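Local coordinates for charybdin (Charybdis maritima, PDB 2B7U), which is a plant member of the ribosome-inactivating protein family, whose fold sets a mixed beta-sheet against a group of helices, at residues A[4-9]-A[72-77]; A[83-88]-A[147-152]; A[91-96]-A[108-113]; A[143-148]-A[156-161]. One frame throughout, in Å; residues are numbered along the deposited sequence. Where two conformers were deposited one is given.

Interactions 1 and 3 lie at opposite edges of the mixed sheet, interaction 2 joins the end of strand 80-84 to the loop between two helices, and interaction 4 packs those two helices on each other. Interactions 1 and 4 are mostly buried and rest on apolar or CH-pi contact, whereas interactions 2 and 3 are only partly buried. Interaction 3 alone pairs strands through backbone hydrogen bonds; interaction 1 brings the chain start over strand 67-74. Interactions 2 and 4 share Val-147 and Ser-148 and both involve helix 151-170, the first through its leading loop. Neighbouring contacts touch: Arg-72 meets Trp-91, Tyr-83 bonds Leu-92, and Leu-158 packs on Leu-94, Leu-111 and Phe-113.

Interaction 1 (A[4-9]-A[72-77]); sequences KAMTVK and RIHRDD
One face of the His-74 imidazole carries the methyl of Met-6, whose CE lies 3.5 Å from the centroid of the His-74 ring and 15° off its normal, a CH-pi contact displaced somewhat toward ND1. Met-6 SD stands over the ring as well, 4.5 Å from the centroid of His-74, so a Met-aromatic interaction accompanies the methyl contact. The second flat group, the guanidinium of Arg-75, is met at its edge: Lys-9 CG lies in its plane, 3.7 Å from Arg-75 NH2. Here aliphatic carbon does the touching, and the lysine chain, bent at chi2, carries NZ away to 6.5 Å from Arg-75 NH2, which should ease the repulsion between like charges. Met-6 places CG between its backbone N and carbonyl carbon (chi1 66°), and a bend at chi3 turns CE onto the imidazole. Behind it Met-6 SD rests 3.9 Å from Arg-72 CG, the two chains sliding past each other in opposite directions. A water joins Met-6 O, 2.8 Å away, to Arg-72 NH1. The arginine's charge is shared further by a salt bridge to Asp-59 and a cation-pi contact with Trp-91. His-74 bonds through NE2 to Arg-81 on strand 80-84. Met-6, just before edge strand 7-15, reaches past the intervening strand 56-64 to the end of strand 67-74.

Interaction 2 (A[83-88]-A[147-152]); sequences YQMQGA and VSTNTR
Met-85 pushes its terminal methyl against the backbone of Val-147 and Ser-148, where helix 135-147 gives way to the loop: CE lies 3.4 Å from Val-147 O and 3.7 Å from Ser-148 O. This is the close part of the contact. With CG beside the backbone N (chi1 -68°) and a bend at chi3, the methyl ends against the two carbonyls rather than against a side chain. Tyr-83, buried beneath, stops short of direct contact, its OH 4.4 Å from Ser-148 O; a water bridges the gap, lying 2.8 Å from Tyr-83 OH and 2.7 Å from Ser-148 O. Ser-148 O also accepts from Arg-154 of helix 151-170. The outer side is looser. The side chains of Val-147 and Thr-149 point away from 83-88 and are exposed, and Thr-149 CG2 only grazes Met-85 CE at 4.2 Å. In the loop Ser-148 OG takes the N-H of Asn-150 (3.1 Å) in an ST turn, while Asn-150 caps helix 151-170 through Asp-153 N. For Met-85 the chemistry is thus a soft methyl laid on carbonyl oxygens, and for Tyr-83 a polar link carried by water; the directional link lies next door, from Gln-86 N to Ala-146 O.

Interaction 3 (A[91-96]-A[108-113]); sequences WLELER and SELLEF
Glu-93 extends from a CG anti to its backbone N (chi1 176°), while Ser-108 turns OG between its own N and carbonyl carbon (chi1 72°), which brings Glu-93 OE2 and Ser-108 OG to 2.7 Å. This is a likely hydrogen bond, but Ser-108 OG also pairs with His-103 ND1 and Ile-105 O, so its proton is not settled. The backbone N atoms of Leu-104 and Ile-105 also grip the carboxylate. Between the strands the ladder is parallel: Glu-109 N bonds Trp-91 O (3.0 Å), Glu-93 N bonds Glu-109 O (2.9 Å) and Leu-111 N bonds Glu-93 O (2.8 Å). Beyond the ladder Glu-95 N donates to Phe-113 O (2.9 Å) from above the carbonyl plane. On the side away from Glu-93, Leu-111 divides its methyls, CD2 lying 3.9 Å from Leu-92 CD1 and CD1 lying 3.7 Å from Leu-94 CD1. Leu-110 runs alongside Glu-93, pointing the same way. A water donates to Glu-95 OE1 and, weakly, to Glu-112 O. The pair forms one edge of the mixed sheet: strand 91-93 lies between strands 80-84 and 109-110, and the inward residues meet helices, Leu-111 touching Arg-154 of helix 151-170 and Phe-113 touching Leu-120 of helix 117-124.

Interaction 4 (A[143-148]-A[156-161]); sequences SKLAVS and RSLIVV
The end of helix 135-147 meets helix 151-170 with the axes of the short segments 143-147 and 156-161 running 126° apart and 9.7 Å from each other at their closest. The nearest CA atoms are those of Leu-145 and Ser-157, 6.7 Å apart. Near the helix end Lys-144 O is held twice, by Ser-148 N at 2.7 Å and by Val-147 N at 3.2 Å. Leu-145 supplies most of the packing from its side. Consistent with the small size of the serine, Leu-145 CG sits 3.6 Å from Ser-157 CB, and its two methyls part over the serine, CD2 going to Leu-158 CD2 (4.0 Å) and CD1 to Val-161 CG2 (4.1 Å). Ser-157 OG, beside its backbone N (chi1 -62°), touches Lys-144 CB at 3.4 Å, a van der Waals contact; its hydrogen bond goes back to Asp-153 O within its own helix. Lys-144 bends at chi2 and chi4, and its NZ makes a long, weak ion pair with Asp-153. On the inner side Leu-145 and Leu-158 both touch Tyr-83 of strand 80-84, while Leu-158 and Val-161 rest on Leu-80, so the two helices share a patch of the mixed sheet.

Interaction 1 (A[4-9]-A[72-77])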
loop_
_atom_site.group_PDB
_atom_site.type_symbol
_atom_site.label_atom_id
_atom_site.label_comp_id
_atom_site.label_asym_id
_atom_site.label_seq_id
_atom_site.Cartn_x
_atom_site.Cartn_y
_atom_site.Cartn_z
ATOM N N LYS A 4 2.282 -22.047 5.033
ATOM C CA LYS A 4 2.723 -21.169 6.171
ATOM C C LYS A 4 1.954 -19.834 6.173
ATOM O O LYS A 4 2.202 -18.970 5.332
ATOM C CB LYS A 4 4.245 -20.951 6.110
ATOM C CG LYS A 4 4.787 -19.741 6.870
ATOM C CD LYS A 4 4.400 -19.733 8.349
ATOM C CE LYS A 4 5.573 -20.075 9.247
ATOM N NZ LYS A 4 5.157 -20.070 10.680
ATOM N N ALA A 5 1.032 -19.678 7.125
ATOM C CA ALA A 5 0.174 -18.483 7.200
ATOM C C ALA A 5 0.956 -17.238 7.574
ATOM O O ALA A 5 1.887 -17.298 8.378
ATOM C CB ALA A 5 -0.967 -18.696 8.202
ATOM N N MET A 6 0.569 -16.103 6.998
ATOM C CA MET A 6 1.215 -14.845 7.322
ATOM C C MET A 6 0.910 -14.500 8.771
ATOM O O MET A 6 -0.207 -14.685 9.251
ATOM C CB MET A 6 0.818 -13.706 6.356
ATOM C CG MET A 6 -0.634 -13.241 6.393
ATOM S SD MET A 6 -1.087 -12.237 4.936
ATOM C CE MET A 6 0.292 -11.099 4.900
ATOM N N THR A 7 1.923 -14.048 9.495
ATOM C CA THR A 7 1.698 -13.699 10.889
ATOM C C THR A 7 1.154 -12.267 10.917
ATOM O O THR A 7 1.107 -11.589 9.882
ATOM C CB THR A 7 2.971 -13.973 11.774
ATOM O OG1 THR A 7 4.172 -13.774 11.018
ATOM C CG2 THR A 7 2.975 -15.414 12.253
ATOM N N VAL A 8 0.647 -11.831 12.067
ATOM C CA VAL A 8 0.241 -10.437 12.225
ATOM C C VAL A 8 1.141 -9.773 13.259
ATOM O O VAL A 8 0.974 -9.975 14.465
ATOM C CB VAL A 8 -1.242 -10.306 12.603
ATOM C CG1 VAL A 8 -1.602 -11.256 13.676
ATOM C CG2 VAL A 8 -1.593 -8.866 12.997
ATOM N N LYS A 9 2.113 -9.010 12.777
ATOM C CA LYS A 9 3.078 -8.332 13.641
ATOM C C LYS A 9 2.446 -7.269 14.542
ATOM O O LYS A 9 2.858 -7.119 15.704
ATOM C CB LYS A 9 4.193 -7.682 12.807
ATOM C CG LYS A 9 5.090 -8.633 11.950
ATOM C CD LYS A 9 5.139 -10.019 12.528
ATOM C CE LYS A 9 6.337 -10.850 12.073
ATOM N NZ LYS A 9 6.692 -11.893 13.112
ATOM N N ARG A 72 -5.811 -7.321 6.037
ATOM C CA ARG A 72 -4.499 -7.917 6.356
ATOM C C ARG A 72 -3.574 -7.638 5.179
ATOM O O ARG A 72 -3.923 -7.882 4.040
ATOM C CB ARG A 72 -4.624 -9.400 6.562
ATOM C CG ARG A 72 -3.396 -10.026 7.130
ATOM C CD ARG A 72 -3.722 -11.274 7.937
ATOM N NE ARG A 72 -4.476 -10.985 9.166
ATOM C CZ ARG A 72 -4.970 -11.927 9.964
ATOM N NH1 ARG A 72 -4.815 -13.215 9.667
ATOM N NH2 ARG A 72 -5.631 -11.578 11.058
ATOM N N ILE A 73 -2.421 -7.058 5.492
ATOM C CA ILE A 73 -1.489 -6.549 4.482
ATOM C C ILE A 73 -0.093 -7.117 4.730
ATOM O O ILE A 73 0.347 -7.193 5.869
ATOM C CB ILE A 73 -1.463 -5.007 4.575
ATOM C CG1 ILE A 73 -2.874 -4.451 4.321
ATOM C CG2 ILE A 73 -0.485 -4.408 3.575
ATOM C CD1 ILE A 73 -3.056 -2.971 4.576
ATOM N N HIS A 74 0.624 -7.438 3.655
ATOM C CA HIS A 74 2.022 -7.864 3.766
ATOM C C HIS A 74 2.935 -6.736 4.267
ATOM O O HIS A 74 2.886 -5.615 3.754
ATOM C CB HIS A 74 2.544 -8.330 2.417
ATOM C CG HIS A 74 1.945 -9.597 1.946
ATOM N ND1 HIS A 74 2.473 -10.828 2.266
ATOM C CD2 HIS A 74 0.864 -9.836 1.167
ATOM C CE1 HIS A 74 1.735 -11.772 1.703
ATOM N NE2 HIS A 74 0.760 -11.194 1.016
ATOM N N ARG A 75 3.778 -7.056 5.251
ATOM C CA ARG A 75 4.612 -6.050 5.888
ATOM C C ARG A 75 5.840 -5.744 5.061
ATOM O O ARG A 75 6.436 -4.678 5.231
ATOM C CB ARG A 75 5.008 -6.465 7.302
ATOM C CG ARG A 75 5.627 -5.323 8.036
ATOM C CD ARG A 75 6.059 -5.646 9.441
ATOM N NE ARG A 75 6.955 -4.608 9.943
ATOM C CZ ARG A 75 7.414 -4.579 11.186
ATOM N NH1 ARG A 75 8.239 -3.606 11.566
ATOM N NH2 ARG A 75 7.028 -5.508 12.058
ATOM N N ASP A 76 6.218 -6.656 4.179
ATOM C CA ASP A 76 7.424 -6.462 3.382
ATOM C C ASP A 76 7.177 -5.739 2.062
ATOM O O ASP A 76 8.035 -5.026 1.582
ATOM C CB ASP A 76 8.187 -7.787 3.189
ATOM C CG ASP A 76 7.338 -8.882 2.580
ATOM O OD1 ASP A 76 6.094 -8.733 2.482
ATOM O OD2 ASP A 76 7.930 -9.925 2.246
ATOM N N ASP A 77 6.013 -5.906 1.455
ATOM C CA ASP A 77 5.735 -5.210 0.201
ATOM C C ASP A 77 4.466 -4.361 0.183
ATOM O O ASP A 77 4.169 -3.759 -0.840
ATOM C CB ASP A 77 5.794 -6.192 -0.978
ATOM C CG ASP A 77 4.700 -7.210 -0.954
ATOM O OD1 ASP A 77 4.682 -8.106 -1.841
ATOM O OD2 ASP A 77 3.834 -7.144 -0.066
HETATM O O HOH W 1 -2.799 -14.957 8.333
#

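Interaction 2 (A[83-88]-A[147-152])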
loop_
_atom_site.group_PDB
_atom_site.type_symbol
_atom_site.label_atom_id
_atom_site.label_comp_id
_atom_site.label_asym_id
_atom_site.label_seq_id
_atom_site.Cartn_x
_atom_site.Cartn_y
_atom_site.Cartn_z
ATOM N N TYR A 83 -9.287 -9.523 3.807
ATOM C CA TYR A 83 -10.064 -8.691 4.719
ATOM C C TYR A 83 -11.146 -9.529 5.394
ATOM O O TYR A 83 -11.519 -10.613 4.920
ATOM C CB TYR A 83 -10.651 -7.480 4.005
ATOM C CG TYR A 83 -11.841 -7.831 3.161
ATOM C CD1 TYR A 83 -13.138 -7.721 3.650
ATOM C CD2 TYR A 83 -11.673 -8.292 1.854
ATOM C CE1 TYR A 83 -14.233 -8.091 2.869
ATOM C CE2 TYR A 83 -12.769 -8.656 1.063
ATOM C CZ TYR A 83 -14.039 -8.529 1.576
ATOM O OH TYR A 83 -15.126 -8.891 0.807
ATOM N N GLN A 84 -11.628 -9.004 6.512
ATOM C CA GLN A 84 -12.621 -9.702 7.317
ATOM C C GLN A 84 -13.984 -9.021 7.265
ATOM O O GLN A 84 -14.086 -7.820 7.504
ATOM C CB GLN A 84 -12.172 -9.738 8.767
ATOM C CG GLN A 84 -13.009 -10.682 9.606
ATOM C CD GLN A 84 -12.531 -10.836 11.022
ATOM O OE1 GLN A 84 -12.586 -11.945 11.584
ATOM N NE2 GLN A 84 -12.103 -9.749 11.624
ATOM N N MET A 85 -15.024 -9.816 7.020
ATOM C CA MET A 85 -16.411 -9.334 7.113
ATOM C C MET A 85 -16.850 -9.257 8.571
ATOM O O MET A 85 -16.335 -9.988 9.415
ATOM C CB MET A 85 -17.339 -10.246 6.335
ATOM C CG MET A 85 -17.112 -10.170 4.835
ATOM S SD MET A 85 -18.168 -11.228 3.855
ATOM C CE MET A 85 -19.747 -10.374 3.901
ATOM N N GLN A 86 -17.816 -8.378 8.856
ATOM C CA GLN A 86 -18.211 -8.058 10.228
ATOM C C GLN A 86 -19.136 -9.079 10.878
ATOM O O GLN A 86 -18.990 -9.359 12.066
ATOM C CB GLN A 86 -18.878 -6.681 10.283
ATOM C CG GLN A 86 -19.234 -6.203 11.677
ATOM C CD GLN A 86 -19.486 -4.718 11.737
ATOM O OE1 GLN A 86 -19.377 -4.019 10.737
ATOM N NE2 GLN A 86 -19.851 -4.229 12.904
ATOM N N GLY A 87 -20.076 -9.624 10.117
ATOM C CA GLY A 87 -21.143 -10.458 10.672
ATOM C C GLY A 87 -20.617 -11.704 11.350
ATOM O O GLY A 87 -20.782 -11.887 12.563
ATOM N N ALA A 88 -20.009 -12.575 10.563
ATOM C CA ALA A 88 -19.503 -13.845 11.067
ATOM C C ALA A 88 -17.984 -13.820 11.304
ATOM O O ALA A 88 -17.446 -14.736 11.927
ATOM C CB ALA A 88 -19.874 -14.946 10.119
ATOM N N VAL A 147 -20.014 -5.909 4.834
ATOM C CA VAL A 147 -21.183 -6.784 4.541
ATOM C C VAL A 147 -21.383 -7.278 3.119
ATOM O O VAL A 147 -22.142 -8.214 2.900
ATOM C CB VAL A 147 -22.503 -6.085 4.966
ATOM C CG1 VAL A 147 -22.404 -5.682 6.421
ATOM C CG2 VAL A 147 -22.826 -4.893 4.054
ATOM N N SER A 148 -20.769 -6.639 2.129
ATOM C CA SER A 148 -21.156 -6.951 0.750
ATOM C C SER A 148 -20.630 -8.305 0.295
ATOM O O SER A 148 -19.521 -8.668 0.620
ATOM C CB SER A 148 -20.697 -5.864 -0.209
ATOM O OG SER A 148 -21.127 -6.188 -1.532
ATOM N N THR A 149 -21.433 -9.060 -0.464
ATOM C CA THR A 149 -20.939 -10.282 -1.116
ATOM C C THR A 149 -20.786 -10.099 -2.631
ATOM O O THR A 149 -20.610 -11.069 -3.369
ATOM C CB THR A 149 -21.852 -11.487 -0.863
ATOM O OG1 THR A 149 -23.141 -11.237 -1.436
ATOM C CG2 THR A 149 -21.977 -11.762 0.619
ATOM N N ASN A 150 -20.865 -8.851 -3.068
ATOM C CA ASN A 150 -20.827 -8.507 -4.473
ATOM C C ASN A 150 -19.386 -8.249 -4.892
ATOM O O ASN A 150 -18.689 -7.438 -4.279
ATOM C CB ASN A 150 -21.668 -7.260 -4.725
ATOM C CG ASN A 150 -21.665 -6.850 -6.178
ATOM O OD1 ASN A 150 -20.887 -5.998 -6.573
ATOM N ND2 ASN A 150 -22.521 -7.472 -6.988
ATOM N N THR A 151 -18.940 -8.934 -5.930
ATOM C CA THR A 151 -17.561 -8.814 -6.388
ATOM C C THR A 151 -17.160 -7.394 -6.724
ATOM O O THR A 151 -16.086 -6.953 -6.317
ATOM C CB THR A 151 -17.303 -9.717 -7.605
ATOM O OG1 THR A 151 -17.486 -11.076 -7.198
ATOM C CG2 THR A 151 -15.892 -9.544 -8.145
ATOM N N ARG A 152 -17.979 -6.685 -7.502
ATOM C CA ARG A 152 -17.678 -5.278 -7.866
ATOM C C ARG A 152 -17.478 -4.387 -6.641
ATOM O O ARG A 152 -16.500 -3.633 -6.577
ATOM C CB ARG A 152 -18.789 -4.646 -8.701
ATOM C CG ARG A 152 -18.844 -5.026 -10.143
ATOM C CD ARG A 152 -19.402 -3.843 -10.937
ATOM N NE ARG A 152 -20.417 -4.236 -11.897
ATOM C CZ ARG A 152 -21.217 -3.378 -12.533
ATOM N NH1 ARG A 152 -21.122 -2.062 -12.309
ATOM N NH2 ARG A 152 -22.119 -3.832 -13.398
HETATM O O HOH W 2 -17.381 -7.790 1.945
#

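Interaction 3 (A[91-96]-A[108-113])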
loop_
_atom_site.group_PDB
_atom_site.type_symbol
_atom_site.label_atom_id
_atom_site.label_comp_id
_atom_site.label_asym_id
_atom_site.label_seq_id
_atom_site.Cartn_x
_atom_site.Cartn_y
_atom_site.Cartn_z
ATOM N N TRP A 91 -13.088 -14.456 6.692
ATOM C CA TRP A 91 -11.943 -13.901 5.966
ATOM C C TRP A 91 -12.019 -14.217 4.486
ATOM O O TRP A 91 -12.297 -15.360 4.104
ATOM C CB TRP A 91 -10.636 -14.460 6.524
ATOM C CG TRP A 91 -10.245 -13.799 7.782
ATOM C CD1 TRP A 91 -10.467 -14.244 9.046
ATOM C CD2 TRP A 91 -9.548 -12.550 7.913
ATOM N NE1 TRP A 91 -9.952 -13.357 9.955
ATOM C CE2 TRP A 91 -9.387 -12.304 9.293
ATOM C CE3 TRP A 91 -9.045 -11.616 7.004
ATOM C CZ2 TRP A 91 -8.726 -11.156 9.780
ATOM C CZ3 TRP A 91 -8.413 -10.477 7.492
ATOM C CH2 TRP A 91 -8.266 -10.254 8.869
ATOM N N LEU A 92 -11.805 -13.187 3.675
ATOM C CA LEU A 92 -11.670 -13.302 2.232
ATOM C C LEU A 92 -10.227 -13.011 1.901
ATOM O O LEU A 92 -9.651 -12.091 2.464
ATOM C CB LEU A 92 -12.529 -12.266 1.519
ATOM C CG LEU A 92 -14.047 -12.424 1.492
ATOM C CD1 LEU A 92 -14.402 -13.760 0.877
ATOM C CD2 LEU A 92 -14.647 -12.243 2.860
ATOM N N GLU A 93 -9.660 -13.769 0.968
ATOM C CA GLU A 93 -8.263 -13.644 0.619
ATOM C C GLU A 93 -8.072 -13.468 -0.886
ATOM O O GLU A 93 -8.678 -14.192 -1.680
ATOM C CB GLU A 93 -7.516 -14.898 1.125
ATOM C CG GLU A 93 -6.070 -14.957 0.748
ATOM C CD GLU A 93 -5.301 -16.080 1.413
ATOM O OE1 GLU A 93 -4.170 -16.347 0.929
ATOM O OE2 GLU A 93 -5.798 -16.676 2.394
ATOM N N LEU A 94 -7.205 -12.534 -1.263
ATOM C CA LEU A 94 -6.903 -12.238 -2.657
ATOM C C LEU A 94 -5.946 -13.283 -3.204
ATOM O O LEU A 94 -5.069 -13.768 -2.500
ATOM C CB LEU A 94 -6.289 -10.837 -2.798
ATOM C CG LEU A 94 -7.303 -9.694 -2.617
ATOM C CD1 LEU A 94 -7.612 -9.408 -1.159
ATOM C CD2 LEU A 94 -6.803 -8.398 -3.278
ATOM N N GLU A 95 -6.140 -13.642 -4.460
ATOM C CA GLU A 95 -5.265 -14.590 -5.143
ATOM C C GLU A 95 -3.821 -14.103 -5.214
ATOM O O GLU A 95 -3.574 -12.928 -5.086
ATOM C CB GLU A 95 -5.784 -14.818 -6.570
ATOM C CG GLU A 95 -7.085 -15.596 -6.647
ATOM C CD GLU A 95 -7.728 -15.523 -8.030
ATOM O OE1 GLU A 95 -8.643 -16.321 -8.319
ATOM O OE2 GLU A 95 -7.338 -14.655 -8.827
ATOM N N ARG A 96 -2.910 -15.047 -5.487
ATOM C CA ARG A 96 -1.436 -14.886 -5.628
ATOM C C ARG A 96 -0.786 -15.683 -4.500
ATOM O O ARG A 96 -0.800 -16.903 -4.562
ATOM C CB ARG A 96 -0.970 -13.436 -5.673
ATOM C CG ARG A 96 -1.552 -12.641 -6.843
ATOM C CD ARG A 96 -0.929 -12.966 -8.182
ATOM N NE ARG A 96 -0.184 -11.814 -8.672
ATOM C CZ ARG A 96 -0.729 -10.635 -8.976
ATOM N NH1 ARG A 96 -2.027 -10.412 -8.822
ATOM N NH2 ARG A 96 0.052 -9.655 -9.409
ATOM N N SER A 108 -9.741 -18.879 5.198
ATOM C CA SER A 108 -10.274 -17.889 4.262
ATOM C C SER A 108 -10.924 -18.514 3.027
ATOM O O SER A 108 -10.637 -19.654 2.651
ATOM C CB SER A 108 -9.165 -16.925 3.810
ATOM O OG SER A 108 -8.261 -17.565 2.931
ATOM N N GLU A 109 -11.782 -17.721 2.402
ATOM C CA GLU A 109 -12.381 -18.012 1.111
ATOM C C GLU A 109 -11.633 -17.169 0.081
ATOM O O GLU A 109 -11.461 -15.986 0.289
ATOM C CB GLU A 109 -13.862 -17.633 1.174
ATOM C CG GLU A 109 -14.612 -17.649 -0.149
ATOM C CD GLU A 109 -16.112 -17.582 0.058
ATOM O OE1 GLU A 109 -16.747 -16.619 -0.419
ATOM O OE2 GLU A 109 -16.661 -18.475 0.741
ATOM N N LEU A 110 -11.136 -17.776 -0.989
ATOM C CA LEU A 110 -10.412 -17.036 -1.993
ATOM C C LEU A 110 -11.353 -16.247 -2.870
ATOM O O LEU A 110 -12.359 -16.784 -3.365
ATOM C CB LEU A 110 -9.574 -17.958 -2.873
ATOM C CG LEU A 110 -8.401 -18.612 -2.159
ATOM C CD1 LEU A 110 -7.993 -19.893 -2.909
ATOM C CD2 LEU A 110 -7.245 -17.644 -1.989
ATOM N N LEU A 111 -10.994 -14.993 -3.083
ATOM C CA LEU A 111 -11.660 -14.092 -4.020
ATOM C C LEU A 111 -11.237 -14.448 -5.442
ATOM O O LEU A 111 -10.228 -15.147 -5.658
ATOM C CB LEU A 111 -11.256 -12.647 -3.728
ATOM C CG LEU A 111 -11.669 -12.152 -2.342
ATOM C CD1 LEU A 111 -10.901 -10.901 -1.951
ATOM C CD2 LEU A 111 -13.177 -11.900 -2.323
ATOM N N GLU A 112 -11.993 -13.943 -6.412
ATOM C CA GLU A 112 -11.743 -14.222 -7.826
ATOM C C GLU A 112 -10.750 -13.251 -8.436
ATOM O O GLU A 112 -10.706 -13.080 -9.649
ATOM C CB GLU A 112 -13.063 -14.168 -8.607
ATOM C CG GLU A 112 -14.068 -15.185 -8.102
ATOM C CD GLU A 112 -15.378 -15.180 -8.882
ATOM O OE1 GLU A 112 -16.411 -15.613 -8.310
ATOM O OE2 GLU A 112 -15.371 -14.789 -10.078
ATOM N N PHE A 113 -9.929 -12.615 -7.610
ATOM C CA PHE A 113 -8.956 -11.664 -8.089
ATOM C C PHE A 113 -7.786 -11.542 -7.140
ATOM O O PHE A 113 -7.889 -11.892 -5.973
ATOM C CB PHE A 113 -9.612 -10.284 -8.329
ATOM C CG PHE A 113 -10.420 -9.755 -7.151
ATOM C CD1 PHE A 113 -9.823 -8.980 -6.173
ATOM C CD2 PHE A 113 -11.773 -10.036 -7.039
ATOM C CE1 PHE A 113 -10.582 -8.480 -5.090
ATOM C CE2 PHE A 113 -12.535 -9.558 -5.962
ATOM C CZ PHE A 113 -11.932 -8.774 -4.996
HETATM O O HOH W 3 -9.439 -15.895 -10.775
#

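Interaction 4 (A[143-148]-A[156-161])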
loop_
_atom_site.group_PDB
_atom_site.type_symbol
_atom_site.label_atom_id
_atom_site.label_comp_id
_atom_site.label_asym_id
_atom_site.label_seq_id
_atom_site.Cartn_x
_atom_site.Cartn_y
_atom_site.Cartn_z
ATOM N N SER A 143 -18.147 0.409 4.751
ATOM C CA SER A 143 -19.517 -0.111 4.776
ATOM C C SER A 143 -19.683 -1.323 3.874
ATOM O O SER A 143 -20.281 -2.326 4.251
ATOM C CB SER A 143 -20.502 0.976 4.359
ATOM O OG SER A 143 -20.443 2.057 5.251
ATOM N N LYS A 144 -19.137 -1.244 2.664
ATOM C CA LYS A 144 -19.270 -2.342 1.732
ATOM C C LYS A 144 -18.453 -3.555 2.168
ATOM O O LYS A 144 -18.919 -4.675 2.107
ATOM C CB LYS A 144 -18.853 -1.904 0.333
ATOM C CG LYS A 144 -19.791 -0.899 -0.284
ATOM C CD LYS A 144 -21.136 -1.502 -0.637
ATOM C CE LYS A 144 -22.018 -0.488 -1.398
ATOM N NZ LYS A 144 -21.248 0.353 -2.367
ATOM N N LEU A 145 -17.220 -3.338 2.612
ATOM C CA LEU A 145 -16.391 -4.458 3.009
ATOM C C LEU A 145 -16.959 -5.193 4.224
ATOM O O LEU A 145 -16.867 -6.426 4.308
ATOM C CB LEU A 145 -14.930 -4.007 3.225
ATOM C CG LEU A 145 -14.174 -3.651 1.934
ATOM C CD1 LEU A 145 -12.880 -2.945 2.259
ATOM C CD2 LEU A 145 -13.936 -4.874 1.054
ATOM N N ALA A 146 -17.599 -4.443 5.110
ATOM C CA ALA A 146 -18.234 -5.032 6.295
ATOM C C ALA A 146 -19.268 -6.116 5.923
ATOM O O ALA A 146 -19.371 -7.131 6.609
ATOM C CB ALA A 146 -18.886 -3.954 7.138
ATOM N N VAL A 147 -20.014 -5.909 4.834
ATOM C CA VAL A 147 -21.183 -6.784 4.541
ATOM C C VAL A 147 -21.383 -7.278 3.119
ATOM O O VAL A 147 -22.142 -8.214 2.900
ATOM C CB VAL A 147 -22.503 -6.085 4.966
ATOM C CG1 VAL A 147 -22.404 -5.682 6.421
ATOM C CG2 VAL A 147 -22.826 -4.893 4.054
ATOM N N SER A 148 -20.769 -6.639 2.129
ATOM C CA SER A 148 -21.156 -6.951 0.750
ATOM C C SER A 148 -20.630 -8.305 0.295
ATOM O O SER A 148 -19.521 -8.668 0.620
ATOM C CB SER A 148 -20.697 -5.864 -0.209
ATOM O OG SER A 148 -21.127 -6.188 -1.532
ATOM N N ARG A 156 -13.938 -2.666 -5.697
ATOM C CA ARG A 156 -13.852 -1.212 -5.708
ATOM C C ARG A 156 -13.387 -0.708 -4.354
ATOM O O ARG A 156 -12.534 0.180 -4.231
ATOM C CB ARG A 156 -15.193 -0.575 -6.052
ATOM C CG ARG A 156 -15.102 0.943 -6.208
ATOM C CD ARG A 156 -16.475 1.554 -6.469
ATOM N NE ARG A 156 -16.374 2.911 -7.005
ATOM C CZ ARG A 156 -16.050 3.983 -6.285
ATOM N NH1 ARG A 156 -15.975 5.189 -6.866
ATOM N NH2 ARG A 156 -15.805 3.851 -4.986
ATOM N N SER A 157 -13.963 -1.282 -3.308
ATOM C CA SER A 157 -13.646 -0.874 -1.976
ATOM C C SER A 157 -12.189 -1.184 -1.618
ATOM O O SER A 157 -11.543 -0.396 -0.917
ATOM C CB SER A 157 -14.594 -1.550 -1.003
ATOM O OG SER A 157 -15.928 -1.146 -1.260
ATOM N N LEU A 158 -11.698 -2.345 -2.056
ATOM C CA LEU A 158 -10.289 -2.698 -1.842
ATOM C C LEU A 158 -9.330 -1.766 -2.598
ATOM O O LEU A 158 -8.237 -1.449 -2.083
ATOM C CB LEU A 158 -10.053 -4.174 -2.193
ATOM C CG LEU A 158 -10.699 -5.184 -1.227
ATOM C CD1 LEU A 158 -10.620 -6.629 -1.783
ATOM C CD2 LEU A 158 -10.083 -5.148 0.193
ATOM N N ILE A 159 -9.746 -1.268 -3.768
ATOM C CA ILE A 159 -8.962 -0.257 -4.463
ATOM C C ILE A 159 -8.846 1.010 -3.601
ATOM O O ILE A 159 -7.766 1.571 -3.447
ATOM C CB ILE A 159 -9.554 0.100 -5.837
ATOM C CG1 ILE A 159 -9.466 -1.100 -6.760
ATOM C CG2 ILE A 159 -8.831 1.278 -6.430
ATOM C CD1 ILE A 159 -10.303 -1.023 -7.979
ATOM N N VAL A 160 -9.970 1.454 -3.043
ATOM C CA VAL A 160 -9.938 2.651 -2.224
ATOM C C VAL A 160 -9.010 2.460 -1.011
ATOM O O VAL A 160 -8.168 3.316 -0.705
ATOM C CB VAL A 160 -11.378 3.053 -1.776
ATOM C CG1 VAL A 160 -11.326 4.139 -0.748
ATOM C CG2 VAL A 160 -12.176 3.493 -2.988
ATOM N N VAL A 161 -9.135 1.330 -0.316
ATOM C CA VAL A 161 -8.263 1.080 0.817
ATOM C C VAL A 161 -6.786 0.977 0.390
ATOM O O VAL A 161 -5.888 1.579 1.004
ATOM C CB VAL A 161 -8.696 -0.183 1.562
ATOM C CG1 VAL A 161 -7.636 -0.590 2.575
ATOM C CG2 VAL A 161 -10.071 0.021 2.202
#